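Local coordinates for trehalose-6-phosphate phosphatase-related protein (Thermoplasma acidophilum, PDB 1U02), which removes the phosphate from trehalose 6-phosphate to give free trehalose, with magnesium as cofactor, at residues D83-L86 against G87-D90; K127-L130 against R131-E135. All coordinates share one frame; numbering follows the deposited sequence.

Interaction 1: residues D83-L86 against G87-D90; sequences DRFL and GVFD
Phe85 O accepts the backbone N-H of Phe89 at 3.2 Å, as a 3-10 segment that runs through Phe85 leads into helix 86-96. One residue on, Asp90 N reaches Leu86 O in a weak bond of 3.4 Å. Leu86 N bonds Asp83 O at 3.2 Å and so makes the 3-10 turn. Two waters bridge further N-H groups to carbonyls. One receives the N-H of Gly87 and donates to Asp83 O; a second donates to Arg84 O, 2.6 Å away, and weakly accepts from Val88 N. Phe85 and Val88 lie side by side and point the same way, with Phe85 CD1 4.1 Å from Val88 CG2. Phe89 CE2 comes to 3.9 Å from Phe85 CB. Phe89 CG stands anti to its own carbonyl carbon (chi1 -74°), which turns the ring back toward Phe85. An alanine at Phe89 is likely to open a gap beside Phe85 CB and remove the packing on Val143. Phe85 also rests on Val156 and Pro157, Leu86 on Tyr78 and Leu113. Asp90 OD1 forms a salt bridge with Arg110. This is a helix N-terminus entered through a 3-10 turn, with waters bridging the N-H groups of Gly87 and Val88 to Asp83 O and Arg84 O.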
loop_
_atom_site.group_PDB
_atom_site.type_symbol
_atom_site.label_atom_id
_atom_site.label_comp_id
_atom_site.label_asym_id
_atom_site.label_seq_id
_atom_site.Cartn_x
_atom_site.Cartn_y
_atom_site.Cartn_z
ATOM N N ASP A 83 4.101 7.939 15.320
ATOM C CA ASP A 83 5.343 7.467 15.915
ATOM C C ASP A 83 5.152 7.041 17.369
ATOM O O ASP A 83 6.018 6.382 17.946
ATOM C CB ASP A 83 6.453 8.517 15.779
ATOM C CG ASP A 83 6.042 9.877 16.282
ATOM O OD1 ASP A 83 4.917 10.310 15.975
ATOM O OD2 ASP A 83 6.859 10.521 16.974
ATOM N N ARG A 84 4.006 7.391 17.951
ATOM C CA ARG A 84 3.704 7.008 19.330
ATOM C C ARG A 84 3.545 5.496 19.412
ATOM O O ARG A 84 3.647 4.914 20.493
ATOM C CB ARG A 84 2.397 7.654 19.805
ATOM C CG ARG A 84 2.435 9.170 19.940
ATOM C CD ARG A 84 1.041 9.713 20.231
ATOM N NE ARG A 84 0.117 9.440 19.128
ATOM C CZ ARG A 84 -1.186 9.704 19.154
ATOM N NH1 ARG A 84 -1.739 10.248 20.233
ATOM N NH2 ARG A 84 -1.935 9.432 18.092
ATOM N N PHE A 85 3.294 4.872 18.263
ATOM C CA PHE A 85 3.093 3.425 18.186
ATOM C C PHE A 85 4.336 2.585 17.879
ATOM O O PHE A 85 4.242 1.364 17.783
ATOM C CB PHE A 85 2.012 3.114 17.143
ATOM C CG PHE A 85 0.623 3.486 17.578
ATOM C CD1 PHE A 85 -0.156 2.591 18.311
ATOM C CD2 PHE A 85 0.092 4.737 17.265
ATOM C CE1 PHE A 85 -1.450 2.934 18.725
ATOM C CE2 PHE A 85 -1.201 5.093 17.675
ATOM C CZ PHE A 85 -1.971 4.186 18.406
ATOM N N LEU A 86 5.491 3.221 17.720
ATOM C CA LEU A 86 6.710 2.472 17.415
ATOM C C LEU A 86 7.034 1.377 18.438
ATOM O O LEU A 86 7.365 0.253 18.064
ATOM C CB LEU A 86 7.906 3.424 17.274
ATOM C CG LEU A 86 7.868 4.357 16.057
ATOM C CD1 LEU A 86 9.075 5.291 16.074
ATOM C CD2 LEU A 86 7.858 3.530 14.776
ATOM N N GLY A 87 6.946 1.697 19.724
ATOM C CA GLY A 87 7.237 0.692 20.734
ATOM C C GLY A 87 6.195 -0.415 20.751
ATOM O O GLY A 87 6.501 -1.574 21.046
ATOM N N VAL A 88 4.958 -0.059 20.425
ATOM C CA VAL A 88 3.857 -1.014 20.412
ATOM C C VAL A 88 4.071 -2.143 19.410
ATOM O O VAL A 88 3.995 -3.319 19.758
ATOM C CB VAL A 88 2.522 -0.309 20.092
ATOM C CG1 VAL A 88 1.392 -1.327 20.049
ATOM C CG2 VAL A 88 2.241 0.742 21.149
ATOM N N PHE A 89 4.342 -1.790 18.161
ATOM C CA PHE A 89 4.548 -2.814 17.158
ATOM C C PHE A 89 5.779 -3.673 17.411
ATOM O O PHE A 89 5.826 -4.825 16.980
ATOM C CB PHE A 89 4.551 -2.173 15.775
ATOM C CG PHE A 89 3.183 -1.764 15.336
ATOM C CD1 PHE A 89 2.242 -2.735 14.994
ATOM C CD2 PHE A 89 2.795 -0.426 15.343
ATOM C CE1 PHE A 89 0.926 -2.379 14.670
ATOM C CE2 PHE A 89 1.483 -0.060 15.019
ATOM C CZ PHE A 89 0.548 -1.042 14.683
ATOM N N ASP A 90 6.765 -3.130 18.122
ATOM C CA ASP A 90 7.947 -3.924 18.457
ATOM C C ASP A 90 7.495 -5.025 19.418
ATOM O O ASP A 90 7.863 -6.191 19.264
ATOM C CB ASP A 90 9.024 -3.079 19.145
ATOM C CG ASP A 90 9.756 -2.161 18.181
ATOM O OD1 ASP A 90 9.945 -2.555 17.008
ATOM O OD2 ASP A 90 10.157 -1.053 18.604
HETATM O O HOH W 1 6.996 4.940 20.301
HETATM O O HOH W 2 4.738 2.787 21.488
#

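Interaction 2: residues K127-L130 against R131-E135; sequences KPKL and RSRIE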
loop_
_atom_site.group_PDB
_atom_site.type_symbol
_atom_site.label_atom_id
_atom_site.label_comp_id
_atom_site.label_asym_id
_atom_site.label_seq_id
_atom_site.Cartn_x
_atom_site.Cartn_y
_atom_site.Cartn_z
ATOM N N LYS A 127 -7.447 -21.306 11.183
ATOM C CA LYS A 127 -7.558 -19.882 10.882
ATOM C C LYS A 127 -8.511 -19.126 11.806
ATOM O O LYS A 127 -8.229 -17.994 12.200
ATOM C CB LYS A 127 -7.920 -19.686 9.407
ATOM C CG LYS A 127 -6.808 -20.215 8.497
ATOM C CD LYS A 127 -6.996 -19.890 7.021
ATOM C CE LYS A 127 -5.795 -20.408 6.226
ATOM N NZ LYS A 127 -5.839 -20.087 4.771
ATOM N N PRO A 128 -9.660 -19.726 12.157
ATOM C CA PRO A 128 -10.547 -18.982 13.057
ATOM C C PRO A 128 -9.854 -18.727 14.402
ATOM O O PRO A 128 -9.991 -17.656 14.997
ATOM C CB PRO A 128 -11.757 -19.904 13.188
ATOM C CG PRO A 128 -11.821 -20.544 11.822
ATOM C CD PRO A 128 -10.359 -20.879 11.562
ATOM N N LYS A 129 -9.097 -19.720 14.866
ATOM C CA LYS A 129 -8.371 -19.615 16.126
ATOM C C LYS A 129 -7.315 -18.516 16.046
ATOM O O LYS A 129 -7.186 -17.696 16.955
ATOM C CB LYS A 129 -7.702 -20.953 16.457
ATOM C CG LYS A 129 -6.862 -20.930 17.717
ATOM C CD LYS A 129 -6.126 -22.249 17.904
ATOM C CE LYS A 129 -5.328 -22.259 19.199
ATOM N NZ LYS A 129 -6.205 -22.127 20.403
ATOM N N LEU A 130 -6.555 -18.504 14.954
ATOM C CA LEU A 130 -5.519 -17.496 14.771
ATOM C C LEU A 130 -6.146 -16.113 14.712
ATOM O O LEU A 130 -5.651 -15.170 15.321
ATOM C CB LEU A 130 -4.740 -17.748 13.476
ATOM C CG LEU A 130 -3.704 -16.671 13.132
ATOM C CD1 LEU A 130 -2.620 -16.614 14.205
ATOM C CD2 LEU A 130 -3.095 -16.977 11.775
ATOM N N ARG A 131 -7.240 -15.997 13.972
ATOM C CA ARG A 131 -7.922 -14.722 13.843
ATOM C C ARG A 131 -8.297 -14.156 15.207
ATOM O O ARG A 131 -8.087 -12.970 15.469
ATOM C CB ARG A 131 -9.178 -14.877 12.976
ATOM C CG ARG A 131 -9.969 -13.590 12.796
ATOM C CD ARG A 131 -11.199 -13.803 11.918
ATOM N NE ARG A 131 -12.014 -12.589 11.816
ATOM C CZ ARG A 131 -13.135 -12.490 11.106
ATOM N NH1 ARG A 131 -13.591 -13.533 10.423
ATOM N NH2 ARG A 131 -13.803 -11.344 11.077
ATOM N N SER A 132 -8.838 -15.004 16.081
ATOM C CA SER A 132 -9.239 -14.560 17.413
ATOM C C SER A 132 -8.025 -14.132 18.237
ATOM O O SER A 132 -8.116 -13.197 19.033
ATOM C CB SER A 132 -10.009 -15.668 18.147
ATOM O OG SER A 132 -9.171 -16.765 18.467
ATOM N N ARG A 133 -6.893 -14.812 18.048
ATOM C CA ARG A 133 -5.672 -14.455 18.778
ATOM C C ARG A 133 -5.199 -13.076 18.348
ATOM O O ARG A 133 -4.803 -12.258 19.174
ATOM C CB ARG A 133 -4.535 -15.446 18.504
ATOM C CG ARG A 133 -4.643 -16.794 19.185
ATOM C CD ARG A 133 -3.299 -17.515 19.070
ATOM N NE ARG A 133 -3.314 -18.865 19.622
ATOM C CZ ARG A 133 -2.249 -19.661 19.670
ATOM N NH1 ARG A 133 -1.079 -19.242 19.200
ATOM N NH2 ARG A 133 -2.353 -20.878 20.188
ATOM N N ILE A 134 -5.222 -12.834 17.043
ATOM C CA ILE A 134 -4.792 -11.546 16.503
ATOM C C ILE A 134 -5.679 -10.422 17.036
ATOM O O ILE A 134 -5.185 -9.371 17.443
ATOM C CB ILE A 134 -4.839 -11.559 14.960
ATOM C CG1 ILE A 134 -3.777 -12.520 14.427
ATOM C CG2 ILE A 134 -4.615 -10.152 14.410
ATOM C CD1 ILE A 134 -3.883 -12.796 12.937
ATOM N N GLU A 135 -6.986 -10.650 17.052
ATOM C CA GLU A 135 -7.914 -9.640 17.542
ATOM C C GLU A 135 -7.678 -9.358 19.025
ATOM O O GLU A 135 -7.840 -8.228 19.478
ATOM C CB GLU A 135 -9.351 -10.099 17.290
ATOM C CG GLU A 135 -9.588 -10.406 15.816
ATOM C CD GLU A 135 -10.966 -10.960 15.523
ATOM O OE1 GLU A 135 -11.453 -11.797 16.310
ATOM O OE2 GLU A 135 -11.552 -10.567 14.488
HETATM O O HOH W 3 -5.530 -19.353 21.113
#
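Side chains one turn apart meet here in the first two and a half turns of helix 127-141, which packs beside the four-stranded antiparallel sheet. The i to i+4 backbone ladder is regular, from Arg131 N to Lys127 O (2.8 Å) through to Ile134 N to Leu130 O (2.9 Å). Lys129 O is gripped twice: Arg133 N and Ser132 OG donate to it from the same face of its plane. The hydroxyl bond is short, 2.7 Å from OG to Lys129 O. It forms because Ser132 OG sits between its own backbone N and carbonyl carbon (chi1 68°), turned back along the helix. Lys129 and Arg133 cross obliquely, with Lys129 CE 3.4 Å from Arg133 NH2. Their like charges are close, yet one water accepts from both Lys129 NZ and Arg133 NE, lying at the guanidinium edge in its plane. Arg133 also makes a cation-pi contact with Trp99. On the buried side, Leu130 CG meets Ile134 CD1 at 3.9 Å. Arg131 NE pairs with Glu135 OE2 in a salt bridge whose hydrogen bond is weak; OE2 also bonds Tyr147 OH. Leu130 and Ile134 both touch Trp99 of helix 99-102, and Ile134 reaches Ile152 and Leu154 of strand 151-155, so the helix lies against both.

Interactions 1 and 2 come in series along the chain, with centres 22 Å apart and nearest atoms about 10 Å apart; they do not touch. Interaction 1 joins the loop after strand 75-78, at the edge of the eight-stranded mixed sheet, to the start of helix 86-96. Interaction 2 starts helix 127-141. Between them run helix 99-102 and strands 107-111 and 114-118. Both helices belong to the smaller part of the fold built around the antiparallel four-stranded sheet, which is consistent with the cap of HAD-type phosphatases. The magnesium ligands Asp7, Asp9 and Asp179 belong to the part with the mixed sheet. Both contacts are therefore structural, placed at helix starts away from the metal site.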